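Long-range contacts in StiE protein (Stigmatella aurantiaca, PDB 6ECX), which carries, in the piece described here, the O-methyltransferase domain of a polyketide synthase, which binds S-adenosylmethionine as methyl donor for oxygen methylation: residues R77-R82 against Y285-V290; I89-D94 against H112-G117; L159-E164 against L188-D193; D171-F176 against N218-S223. One frame throughout, in Å; residues are numbered along the deposited sequence.

The four contacts sample one Rossmann-like domain from its sheet outward. Interactions 2 and 3 each join neighbouring parallel strands, and strands 91-94 and 157-163 bond to each other, so they run through the sheet. Both rest on backbone ladders, but interaction 2 has exposed lysines and a histidine at one end, whereas interaction 3 is buried and apolar and ends at the cofactor. Interaction 1, also mostly buried, sets a helix end on strand 283-292, which pairs with strand 187-196 of interaction 3, and mixes leucine packing with an arginine. Interaction 4 lies between two helices on the sheet face carrying Leu189 and Met191; almost wholly apolar and aromatic, it is mostly buried, with exposed Asp173 at its edge.

Interaction 1 (R77-R82 against Y285-V290); sequences RRVLFR and YVLFHV. With SAM (S-adenosylmethionine), chain B.
Leu287 points its side chain at the end of helix 64-80 and gives one branch to each of two successive residues. Its CD1 lies 3.6 Å from Val79 CG1, while its CD2 and CB meet the tip of Leu80, whose CD2 is 3.9 Å from Leu287 CB. Both pairs of chains meet at about a right angle. Arg82 adds the polar half of the contact. Its CG is wedged between the backbone N and the carbonyl carbon (chi1 61°), and from there the chain runs straight to NE, a shape that carries the guanidinium back past the helix end to the strand. Arg82 NH1 donates to Val79 O at 2.8 Å, coming from above the carbonyl plane, and Arg82 N reaches the same oxygen from the opposite face. Arg82 NH2 donates to Leu287 O at 3.2 Å with an N-H...O angle of 144°, well short of straight, passes 3.7 Å from His289 CB, and also forms a salt bridge to Asp230. Two bonds from one guanidinium, to helix and strand, thus fix its rotation. Earlier on the helix, Arg77 NH2 comes within 2.9 Å of the carboxylate O of S-adenosylmethionine, and that guanidinium also pairs with Asp102. The helix packs on strand 283-292 of the Rossmann-like sheet of a class I methyltransferase, and Arg77 on it is part of the S-adenosylmethionine site.

Interaction 2 (I89-D94 against H112-G117); sequences IKNVMD and HLKLDG
Val92 and Leu115 lie side by side on one face of the sheet, pointing the same way. Leu115 can be followed outward atom by atom. Leu115 CB passes the backbone, 4.0 Å from Val92 O. With CG anti to the carbonyl carbon (chi1 -46°), the chain leans over its neighbour, and Leu115 CG stands 3.8 Å from Val92 CB. Leu115 CD2, at the tip, comes nearest, 3.7 Å from the same Val92 CB. Beyond the pair, the Leu115 side chain packs on Leu103 and Leu106 of helix 101-109. That helix links the two strands in a beta-alpha-beta crossover of the Rossmann-like methyltransferase fold, and strand 91-94 leads into a glycine-rich turn where Gly96 and Gly98 hold the cofactor; Asp94 OD1 accepts from Gly96 N. Underneath runs a regular parallel ladder: Lys114 N to Lys90 O at 3.0 Å, Val92 N to Lys114 O at 2.9 Å, then Asp116 N to Val92 O and Asp94 N to Asp116 O. On the other face the bent chain of Met93 crosses Asp116 at about a right angle, Met93 SD 3.9 Å from Asp116 CB, while the Asp116 carboxylate binds Tyr157 and Arg142. Just before the strands Ile89 CG2 packs 3.8 Å from Leu113 CD2. Bent at chi2 (54°), Lys90 swings NZ round to His112 O, a 2.9 Å bond in the carbonyl plane.

Interaction 3 (L159-E164 against L188-D193); sequences LVLGFE and LLIMAD. With SAM (S-adenosylmethionine), chain B.
Strands 159-163 and 188-193 run parallel, their axes approaching to 4.5 Å with directions only 2° from each other, and five backbone bonds stitch them together from Val160 N to Leu188 O through to Glu164 N to Ala192 O. Ile190 is the hub of the face it shares with Leu161 and Phe163. Its CG1 sits between the backbone N and the carbonyl carbon (chi1 56°), a torsion that turns the longer branch across to the other strand, where Ile190 CG1 is 3.6 Å from Leu161 CD2 and 3.8 Å from Phe163 CE1. The phenyl ring takes Ile190 CD1 at its edge, in plane, and Leu161 CB above one face, offset toward the rim. On the other side of the sheet Val160 CG1 lies 3.7 Å from Leu189 CD1. Met191 CG comes 3.4 Å from Gly162 O, beside a residue with no side chain. At the strand end Glu164 turns into a left-handed conformation but still keeps its N 2.8 Å from Ala192 O. Its OE1 is bonded to Tyr285 OH, while Glu164 OE2 is 3.9 Å from CE, the methyl carbon of S-adenosylmethionine. The cofactor amino N donates to Phe163 O at 3.1 Å. The hydrogen bond from this strand pair to the cofactor uses a main-chain carbonyl, so holding the amino group here probably depends on where the strand ends.

Interaction 4 (D171-F176 against N218-S223); sequences DKDALF and NKLFSS
Leu220 of helix 214-222 reaches toward Lys172, Asp173 and Phe176 of helix 172-181. The two helices lie on the same side of the Rossmann-like sheet, each following a parallel strand in the alpha/beta sandwich; the axes of 172-176 and 218-222 approach to 9.8 Å, crossing at -34°. Aliphatic packing comes first. The fork of Leu220 straddles the base of Lys172, with Leu220 CD1 3.6 Å from Lys172 CB and CD2 close behind it, while the Lys172 chain bends away and ends on Ile169 O. Leu220 CD2 also approaches Asp173 OD1 at 3.3 Å, a carboxylate oxygen beside a methyl. Aliphatic-to-ring contact is next: Leu220 CB lies over one face of the Phe176 ring, offset toward the rim, and Leu220 CD1 is 4.1 Å from Phe176 CE1. The Phe176 and Phe221 rings meet obliquely, their planes at 48°. Phe176 CE2 is 3.5 Å from Phe221 CE1, at the edge of the Phe221 ring and near its plane. A chi1 of -66° sets the Phe221 ring beside its backbone N and brings this edge round, although CB leads away from helix 172-181. Beneath, Phe176 rests on Leu189 and Met191 of the sheet. Among the polar bonds, Ser222 OG donates to Asn218 O at 2.8 Å, and at the start of helix 172-181 the N-cap Asp171 takes Ala174 N on OD1 at 3.2 Å, from above its carboxylate plane.

Interaction 1 (R77-R82 against Y285-V290)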
# COMPACT_ATOMS: atom_id res chain seq x y z
N ARG A 77 0.76 -2.36 8.79
CA ARG A 77 1.57 -1.15 8.93
C ARG A 77 2.84 -1.40 9.75
O ARG A 77 3.90 -0.86 9.43
CB ARG A 77 0.74 -0.05 9.59
CG ARG A 77 0.21 1.01 8.64
CD ARG A 77 -0.99 0.50 7.90
NE ARG A 77 -1.46 1.46 6.89
CZ ARG A 77 -2.48 1.22 6.08
NH1 ARG A 77 -3.12 0.06 6.17
NH2 ARG A 77 -2.85 2.12 5.19
N ARG A 78 2.72 -2.16 10.84
CA ARG A 78 3.89 -2.45 11.68
C ARG A 78 4.99 -3.08 10.84
O ARG A 78 6.15 -2.67 10.91
CB ARG A 78 3.50 -3.36 12.85
CG ARG A 78 4.61 -3.54 13.91
CD ARG A 78 4.18 -4.50 15.02
NE ARG A 78 4.05 -5.87 14.51
CZ ARG A 78 5.02 -6.78 14.56
NH1 ARG A 78 6.19 -6.48 15.12
NH2 ARG A 78 4.82 -7.99 14.06
N VAL A 79 4.64 -4.02 9.97
CA VAL A 79 5.64 -4.68 9.13
C VAL A 79 6.16 -3.74 8.05
O VAL A 79 7.36 -3.70 7.77
CB VAL A 79 5.07 -5.98 8.53
CG1 VAL A 79 6.14 -6.68 7.69
CG2 VAL A 79 4.56 -6.89 9.64
N LEU A 80 5.26 -2.96 7.42
CA LEU A 80 5.67 -1.97 6.42
C LEU A 80 6.73 -1.01 6.95
O LEU A 80 7.63 -0.61 6.22
CB LEU A 80 4.46 -1.18 5.94
CG LEU A 80 3.66 -1.81 4.80
CD1 LEU A 80 2.23 -1.26 4.77
CD2 LEU A 80 4.39 -1.51 3.50
N PHE A 81 6.59 -0.59 8.20
CA PHE A 81 7.49 0.40 8.79
C PHE A 81 8.62 -0.23 9.58
O PHE A 81 9.29 0.46 10.35
CB PHE A 81 6.71 1.35 9.71
CG PHE A 81 5.94 2.42 8.99
CD1 PHE A 81 6.51 3.67 8.78
CD2 PHE A 81 4.64 2.20 8.57
CE1 PHE A 81 5.79 4.67 8.14
CE2 PHE A 81 3.91 3.19 7.94
CZ PHE A 81 4.48 4.42 7.71
N ARG A 82 8.84 -1.55 9.43
CA ARG A 82 9.74 -2.29 10.31
C ARG A 82 11.12 -1.66 10.43
O ARG A 82 11.77 -1.77 11.48
CB ARG A 82 9.88 -3.74 9.81
CG ARG A 82 10.48 -3.84 8.39
CD ARG A 82 10.21 -5.23 7.81
NE ARG A 82 10.70 -5.35 6.43
CZ ARG A 82 10.03 -4.94 5.35
NH1 ARG A 82 8.82 -4.38 5.48
NH2 ARG A 82 10.55 -5.09 4.15
N TYR A 285 1.69 -10.40 -2.49
CA TYR A 285 1.47 -9.11 -1.87
C TYR A 285 2.71 -8.81 -1.03
O TYR A 285 3.01 -9.54 -0.08
CB TYR A 285 0.22 -9.12 -1.01
CG TYR A 285 -0.21 -7.77 -0.51
CD1 TYR A 285 0.28 -7.28 0.69
CD2 TYR A 285 -1.11 -6.99 -1.21
CE1 TYR A 285 -0.11 -6.07 1.18
CE2 TYR A 285 -1.50 -5.75 -0.73
CZ TYR A 285 -1.00 -5.30 0.47
OH TYR A 285 -1.38 -4.09 0.98
N VAL A 286 3.44 -7.78 -1.40
CA VAL A 286 4.82 -7.61 -0.94
C VAL A 286 4.96 -6.26 -0.27
O VAL A 286 4.42 -5.26 -0.75
CB VAL A 286 5.82 -7.76 -2.11
CG1 VAL A 286 7.23 -7.46 -1.63
CG2 VAL A 286 5.72 -9.19 -2.70
N LEU A 287 5.70 -6.22 0.84
CA LEU A 287 5.94 -4.99 1.57
C LEU A 287 7.42 -4.64 1.34
O LEU A 287 8.31 -5.27 1.92
CB LEU A 287 5.60 -5.17 3.05
CG LEU A 287 4.26 -5.86 3.36
CD1 LEU A 287 4.06 -6.05 4.86
CD2 LEU A 287 3.08 -5.09 2.77
N PHE A 288 7.65 -3.64 0.49
CA PHE A 288 8.97 -3.25 0.02
C PHE A 288 9.60 -2.26 0.99
O PHE A 288 8.95 -1.31 1.43
CB PHE A 288 8.91 -2.57 -1.36
CG PHE A 288 8.30 -3.41 -2.46
CD1 PHE A 288 6.91 -3.52 -2.59
CD2 PHE A 288 9.10 -4.00 -3.42
CE1 PHE A 288 6.36 -4.25 -3.63
CE2 PHE A 288 8.56 -4.73 -4.47
CZ PHE A 288 7.18 -4.86 -4.57
N HIS A 289 10.88 -2.46 1.30
CA HIS A 289 11.69 -1.42 1.93
C HIS A 289 12.83 -1.07 0.97
O HIS A 289 13.67 -1.93 0.67
CB HIS A 289 12.24 -1.86 3.28
CG HIS A 289 12.96 -0.78 4.03
ND1 HIS A 289 14.32 -0.61 3.96
CD2 HIS A 289 12.50 0.21 4.83
CE1 HIS A 289 14.68 0.43 4.69
NE2 HIS A 289 13.59 0.94 5.23
N VAL A 290 12.86 0.18 0.52
CA VAL A 290 13.72 0.64 -0.56
C VAL A 290 14.49 1.86 -0.07
O VAL A 290 13.96 2.68 0.69
CB VAL A 290 12.86 1.00 -1.80
CG1 VAL A 290 13.69 1.56 -2.95
CG2 VAL A 290 12.04 -0.25 -2.25
N SAM B . -2.62 4.60 0.75
CA SAM B . -4.00 4.74 1.22
C SAM B . -4.32 3.68 2.26
O SAM B . -3.56 2.73 2.40
OXT SAM B . -5.33 3.74 2.98
CB SAM B . -4.96 4.66 0.05
CG SAM B . -4.75 3.45 -0.85
SD SAM B . -6.09 3.35 -2.07
CE SAM B . -6.19 1.56 -2.32
C5' SAM B . -5.31 4.02 -3.57
C4' SAM B . -5.07 5.53 -3.48
O4' SAM B . -4.21 5.99 -4.51
C3' SAM B . -6.32 6.39 -3.59
O3' SAM B . -6.22 7.36 -2.56
C2' SAM B . -6.20 7.10 -4.93
O2' SAM B . -6.79 8.38 -4.97
C1' SAM B . -4.69 7.21 -5.05
N9 SAM B . -4.16 7.39 -6.42
C8 SAM B . -4.37 6.56 -7.49
N7 SAM B . -3.68 7.04 -8.55
C5 SAM B . -3.04 8.17 -8.18
C6 SAM B . -2.21 9.06 -8.86
N6 SAM B . -1.92 8.87 -10.15
N1 SAM B . -1.68 10.15 -8.20
C2 SAM B . -1.97 10.36 -6.87
N3 SAM B . -2.79 9.48 -6.21
C4 SAM B . -3.32 8.40 -6.84
O HOH W 1 8.06 -2.14 3.94

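Interaction 2 (I89-D94 against H112-G117)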
# COMPACT_ATOMS: atom_id res chain seq x y z
N ILE A 89 13.79 11.03 10.84
CA ILE A 89 13.22 11.55 9.60
C ILE A 89 12.57 12.89 9.88
O ILE A 89 12.10 13.16 10.99
CB ILE A 89 12.24 10.48 9.07
CG1 ILE A 89 13.06 9.40 8.35
CG2 ILE A 89 11.11 11.06 8.22
CD1 ILE A 89 12.32 8.13 8.19
N LYS A 90 12.57 13.77 8.87
CA LYS A 90 11.90 15.05 8.96
C LYS A 90 10.66 15.15 8.08
O LYS A 90 9.59 15.52 8.58
CB LYS A 90 12.87 16.18 8.60
CG LYS A 90 12.25 17.57 8.72
CD LYS A 90 11.64 17.78 10.10
CE LYS A 90 11.23 19.23 10.33
NZ LYS A 90 10.95 19.46 11.78
N ASN A 91 10.76 14.80 6.79
CA ASN A 91 9.73 15.10 5.80
C ASN A 91 9.23 13.81 5.16
O ASN A 91 10.04 12.97 4.78
CB ASN A 91 10.30 16.03 4.72
CG ASN A 91 10.84 17.34 5.30
OD1 ASN A 91 10.09 18.14 5.84
ND2 ASN A 91 12.16 17.56 5.20
N VAL A 92 7.90 13.69 5.02
CA VAL A 92 7.23 12.49 4.52
C VAL A 92 6.34 12.85 3.34
O VAL A 92 5.64 13.87 3.37
CB VAL A 92 6.37 11.81 5.63
CG1 VAL A 92 5.70 10.50 5.11
CG2 VAL A 92 7.19 11.57 6.91
N MET A 93 6.35 12.02 2.30
CA MET A 93 5.45 12.16 1.15
C MET A 93 4.62 10.89 1.01
O MET A 93 5.18 9.80 0.91
CB MET A 93 6.23 12.40 -0.14
CG MET A 93 5.38 12.58 -1.39
SD MET A 93 4.54 14.19 -1.35
CE MET A 93 2.90 13.69 -1.95
N ASP A 94 3.28 11.04 0.96
CA ASP A 94 2.36 9.92 0.69
C ASP A 94 1.78 10.12 -0.70
O ASP A 94 0.92 11.00 -0.88
CB ASP A 94 1.25 9.85 1.74
CG ASP A 94 0.32 8.64 1.55
OD1 ASP A 94 0.22 8.08 0.43
OD2 ASP A 94 -0.33 8.26 2.54
N HIS A 112 7.52 16.17 15.32
CA HIS A 112 8.49 16.89 14.51
C HIS A 112 8.25 16.73 13.01
O HIS A 112 8.78 17.52 12.23
CB HIS A 112 9.90 16.40 14.84
CG HIS A 112 10.12 14.96 14.50
ND1 HIS A 112 9.58 13.93 15.25
CD2 HIS A 112 10.82 14.37 13.50
CE1 HIS A 112 9.94 12.77 14.72
NE2 HIS A 112 10.70 13.01 13.66
N LEU A 113 7.48 15.73 12.59
CA LEU A 113 7.35 15.42 11.16
C LEU A 113 6.55 16.48 10.42
O LEU A 113 5.61 17.07 10.95
CB LEU A 113 6.67 14.06 10.95
CG LEU A 113 7.34 12.78 11.44
CD1 LEU A 113 6.43 11.60 11.17
CD2 LEU A 113 8.71 12.59 10.77
N LYS A 114 6.92 16.70 9.15
CA LYS A 114 6.16 17.45 8.16
C LYS A 114 5.78 16.47 7.05
O LYS A 114 6.64 15.77 6.53
CB LYS A 114 6.97 18.60 7.57
CG LYS A 114 7.57 19.57 8.59
CD LYS A 114 6.67 20.80 8.80
CE LYS A 114 7.31 21.82 9.74
NZ LYS A 114 6.46 23.03 9.89
N LEU A 115 4.49 16.43 6.68
CA LEU A 115 4.01 15.39 5.77
C LEU A 115 3.11 16.00 4.71
O LEU A 115 2.27 16.84 5.01
CB LEU A 115 3.25 14.29 6.53
CG LEU A 115 3.90 13.76 7.83
CD1 LEU A 115 3.46 14.55 9.07
CD2 LEU A 115 3.57 12.31 8.00
N ASP A 116 3.30 15.58 3.46
CA ASP A 116 2.45 15.99 2.35
C ASP A 116 1.77 14.77 1.75
O ASP A 116 2.36 13.69 1.69
CB ASP A 116 3.25 16.72 1.26
CG ASP A 116 3.86 18.03 1.78
OD1 ASP A 116 3.15 18.70 2.54
OD2 ASP A 116 5.03 18.36 1.45
N GLY A 117 0.54 14.94 1.29
CA GLY A 117 -0.17 13.86 0.61
C GLY A 117 -0.71 14.31 -0.73
O GLY A 117 -1.16 15.46 -0.87

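Interaction 3 (L159-E164 against L188-D193)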
# COMPACT_ATOMS: atom_id res chain seq x y z
N LEU A 159 11.23 10.27 3.59
CA LEU A 159 10.47 9.02 3.56
C LEU A 159 9.31 9.22 2.60
O LEU A 159 8.67 10.28 2.61
CB LEU A 159 9.95 8.66 4.96
CG LEU A 159 8.89 7.55 5.13
CD1 LEU A 159 9.50 6.18 4.81
CD2 LEU A 159 8.35 7.54 6.57
N VAL A 160 9.08 8.22 1.73
CA VAL A 160 7.97 8.24 0.77
C VAL A 160 7.13 6.98 0.96
O VAL A 160 7.67 5.88 1.11
CB VAL A 160 8.48 8.33 -0.69
CG1 VAL A 160 7.31 8.27 -1.69
CG2 VAL A 160 9.27 9.62 -0.94
N LEU A 161 5.80 7.15 0.97
CA LEU A 161 4.86 6.07 1.23
C LEU A 161 4.02 5.83 -0.02
O LEU A 161 3.50 6.79 -0.62
CB LEU A 161 3.90 6.39 2.41
CG LEU A 161 4.39 7.01 3.71
CD1 LEU A 161 3.22 7.22 4.67
CD2 LEU A 161 5.44 6.14 4.35
N GLY A 162 3.86 4.56 -0.39
CA GLY A 162 2.93 4.19 -1.45
C GLY A 162 2.31 2.85 -1.10
O GLY A 162 2.85 1.80 -1.46
N PHE A 163 1.18 2.86 -0.39
CA PHE A 163 0.51 1.64 0.03
C PHE A 163 -0.64 1.40 -0.95
O PHE A 163 -1.64 2.13 -0.93
CB PHE A 163 0.02 1.73 1.48
CG PHE A 163 1.11 2.10 2.47
CD1 PHE A 163 2.46 1.80 2.22
CD2 PHE A 163 0.80 2.77 3.66
CE1 PHE A 163 3.46 2.15 3.12
CE2 PHE A 163 1.79 3.12 4.58
CZ PHE A 163 3.13 2.81 4.30
N GLU A 164 -0.47 0.40 -1.81
CA GLU A 164 -1.45 0.04 -2.84
C GLU A 164 -1.77 1.24 -3.73
O GLU A 164 -2.93 1.58 -3.97
CB GLU A 164 -2.71 -0.53 -2.20
CG GLU A 164 -2.52 -1.82 -1.44
CD GLU A 164 -3.84 -2.38 -0.90
OE1 GLU A 164 -3.80 -3.22 0.02
OE2 GLU A 164 -4.91 -1.98 -1.41
N LEU A 188 14.18 6.94 2.23
CA LEU A 188 13.50 5.65 2.23
C LEU A 188 12.17 5.72 1.47
O LEU A 188 11.47 6.73 1.48
CB LEU A 188 13.23 5.17 3.67
CG LEU A 188 14.44 5.10 4.62
CD1 LEU A 188 14.00 4.71 6.03
CD2 LEU A 188 15.48 4.13 4.07
N LEU A 189 11.83 4.61 0.82
CA LEU A 189 10.54 4.41 0.14
C LEU A 189 9.97 3.12 0.69
O LEU A 189 10.65 2.09 0.65
CB LEU A 189 10.75 4.30 -1.37
CG LEU A 189 9.58 3.81 -2.24
CD1 LEU A 189 8.42 4.82 -2.19
CD2 LEU A 189 10.07 3.57 -3.66
N ILE A 190 8.77 3.16 1.26
CA ILE A 190 8.12 1.92 1.68
C ILE A 190 6.83 1.78 0.87
O ILE A 190 6.09 2.76 0.68
CB ILE A 190 7.89 1.83 3.20
CG1 ILE A 190 7.10 3.00 3.74
CG2 ILE A 190 9.27 1.71 3.98
CD1 ILE A 190 6.85 2.87 5.27
N MET A 191 6.60 0.59 0.34
CA MET A 191 5.46 0.37 -0.53
C MET A 191 4.83 -0.97 -0.19
O MET A 191 5.51 -1.91 0.21
CB MET A 191 5.86 0.36 -2.00
CG MET A 191 6.11 1.72 -2.58
SD MET A 191 6.69 1.52 -4.26
CE MET A 191 5.82 0.05 -4.78
N ALA A 192 3.51 -1.02 -0.32
CA ALA A 192 2.78 -2.27 -0.39
C ALA A 192 2.22 -2.38 -1.80
O ALA A 192 1.56 -1.44 -2.28
CB ALA A 192 1.65 -2.31 0.66
N ASP A 193 2.52 -3.48 -2.47
CA ASP A 193 2.04 -3.67 -3.84
C ASP A 193 2.23 -5.13 -4.23
O ASP A 193 2.70 -5.96 -3.45
CB ASP A 193 2.74 -2.73 -4.82
CG ASP A 193 1.76 -2.13 -5.82
OD1 ASP A 193 1.01 -2.90 -6.44
OD2 ASP A 193 1.71 -0.89 -5.95
N SAM B . -2.62 4.60 0.75
CA SAM B . -4.00 4.74 1.22
C SAM B . -4.32 3.68 2.26
O SAM B . -3.56 2.73 2.40
OXT SAM B . -5.33 3.74 2.98
CB SAM B . -4.96 4.66 0.05
CG SAM B . -4.75 3.45 -0.85
SD SAM B . -6.09 3.35 -2.07
CE SAM B . -6.19 1.56 -2.32
C5' SAM B . -5.31 4.02 -3.57
C4' SAM B . -5.07 5.53 -3.48
O4' SAM B . -4.21 5.99 -4.51
C3' SAM B . -6.32 6.39 -3.59
O3' SAM B . -6.22 7.36 -2.56
C2' SAM B . -6.20 7.10 -4.93
O2' SAM B . -6.79 8.38 -4.97
C1' SAM B . -4.69 7.21 -5.05
N9 SAM B . -4.16 7.39 -6.42
C8 SAM B . -4.37 6.56 -7.49
N7 SAM B . -3.68 7.04 -8.55
C5 SAM B . -3.04 8.17 -8.18
C6 SAM B . -2.21 9.06 -8.86
N6 SAM B . -1.92 8.87 -10.15
N1 SAM B . -1.68 10.15 -8.20
C2 SAM B . -1.97 10.36 -6.87
N3 SAM B . -2.79 9.48 -6.21
C4 SAM B . -3.32 8.40 -6.84
O HOH W 2 2.11 1.17 -4.02

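Interaction 4 (D171-F176 against N218-S223)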
# COMPACT_ATOMS: atom_id res chain seq x y z
N ASP A 171 1.73 5.36 -15.74
CA ASP A 171 3.04 5.88 -16.10
C ASP A 171 3.97 5.70 -14.91
O ASP A 171 4.21 6.62 -14.11
CB ASP A 171 2.95 7.34 -16.56
CG ASP A 171 4.19 7.79 -17.31
OD1 ASP A 171 5.21 7.07 -17.29
OD2 ASP A 171 4.16 8.88 -17.92
N LYS A 172 4.50 4.48 -14.77
CA LYS A 172 5.38 4.19 -13.63
C LYS A 172 6.73 4.87 -13.77
O LYS A 172 7.33 5.27 -12.77
CB LYS A 172 5.58 2.67 -13.50
CG LYS A 172 4.32 1.81 -13.54
CD LYS A 172 3.79 1.55 -12.14
CE LYS A 172 2.83 0.37 -12.14
NZ LYS A 172 1.57 0.62 -12.90
N ASP A 173 7.24 4.99 -15.01
CA ASP A 173 8.47 5.72 -15.26
C ASP A 173 8.38 7.14 -14.71
O ASP A 173 9.28 7.61 -14.01
CB ASP A 173 8.76 5.76 -16.76
CG ASP A 173 8.98 4.38 -17.34
OD1 ASP A 173 9.42 3.49 -16.59
OD2 ASP A 173 8.72 4.18 -18.55
N ALA A 174 7.29 7.84 -15.03
CA ALA A 174 7.11 9.19 -14.52
C ALA A 174 6.96 9.18 -13.00
O ALA A 174 7.53 10.03 -12.30
CB ALA A 174 5.89 9.84 -15.19
N LEU A 175 6.21 8.22 -12.46
CA LEU A 175 6.06 8.14 -11.01
C LEU A 175 7.42 7.98 -10.32
O LEU A 175 7.75 8.70 -9.37
CB LEU A 175 5.12 6.99 -10.66
CG LEU A 175 5.02 6.67 -9.16
CD1 LEU A 175 4.45 7.86 -8.38
CD2 LEU A 175 4.21 5.40 -8.93
N PHE A 176 8.24 7.05 -10.79
CA PHE A 176 9.48 6.77 -10.06
C PHE A 176 10.54 7.83 -10.32
O PHE A 176 11.40 8.05 -9.46
CB PHE A 176 9.96 5.35 -10.37
CG PHE A 176 9.29 4.32 -9.50
CD1 PHE A 176 8.04 3.82 -9.84
CD2 PHE A 176 9.85 3.94 -8.29
CE1 PHE A 176 7.40 2.92 -9.02
CE2 PHE A 176 9.19 3.04 -7.46
CZ PHE A 176 7.97 2.54 -7.82
N ASN A 218 12.24 -4.05 -10.79
CA ASN A 218 13.68 -3.81 -10.74
C ASN A 218 14.09 -2.71 -11.72
O ASN A 218 14.87 -1.82 -11.37
CB ASN A 218 14.44 -5.12 -11.02
CG ASN A 218 15.91 -5.01 -10.67
OD1 ASN A 218 16.36 -3.93 -10.30
ND2 ASN A 218 16.66 -6.11 -10.79
N LYS A 219 13.58 -2.75 -12.95
CA LYS A 219 13.94 -1.71 -13.91
C LYS A 219 13.51 -0.33 -13.41
O LYS A 219 14.27 0.64 -13.52
CB LYS A 219 13.30 -2.03 -15.26
CG LYS A 219 13.90 -1.27 -16.44
CD LYS A 219 13.42 -1.86 -17.76
CE LYS A 219 13.92 -1.06 -18.95
NZ LYS A 219 15.41 -1.00 -18.97
N LEU A 220 12.31 -0.24 -12.82
CA LEU A 220 11.85 1.03 -12.27
C LEU A 220 12.75 1.52 -11.16
O LEU A 220 13.08 2.71 -11.10
CB LEU A 220 10.42 0.89 -11.75
CG LEU A 220 9.33 0.74 -12.82
CD1 LEU A 220 8.02 0.37 -12.15
CD2 LEU A 220 9.20 2.03 -13.59
N PHE A 221 13.10 0.63 -10.22
CA PHE A 221 13.96 1.06 -9.11
C PHE A 221 15.33 1.47 -9.64
O PHE A 221 15.82 2.56 -9.34
CB PHE A 221 14.14 -0.06 -8.07
CG PHE A 221 12.87 -0.44 -7.33
CD1 PHE A 221 11.71 0.31 -7.46
CD2 PHE A 221 12.85 -1.57 -6.52
CE1 PHE A 221 10.54 -0.06 -6.77
CE2 PHE A 221 11.71 -1.95 -5.83
CZ PHE A 221 10.54 -1.21 -5.96
N SER A 222 15.95 0.61 -10.45
CA SER A 222 17.37 0.78 -10.80
C SER A 222 17.61 1.95 -11.73
O SER A 222 18.70 2.53 -11.72
CB SER A 222 17.91 -0.49 -11.46
OG SER A 222 17.57 -1.63 -10.70
N SER A 223 16.64 2.26 -12.61
CA SER A 223 16.68 3.43 -13.49
C SER A 223 16.46 4.73 -12.73
O SER A 223 16.63 5.81 -13.32
CB SER A 223 15.62 3.32 -14.59
OG SER A 223 15.72 2.07 -15.22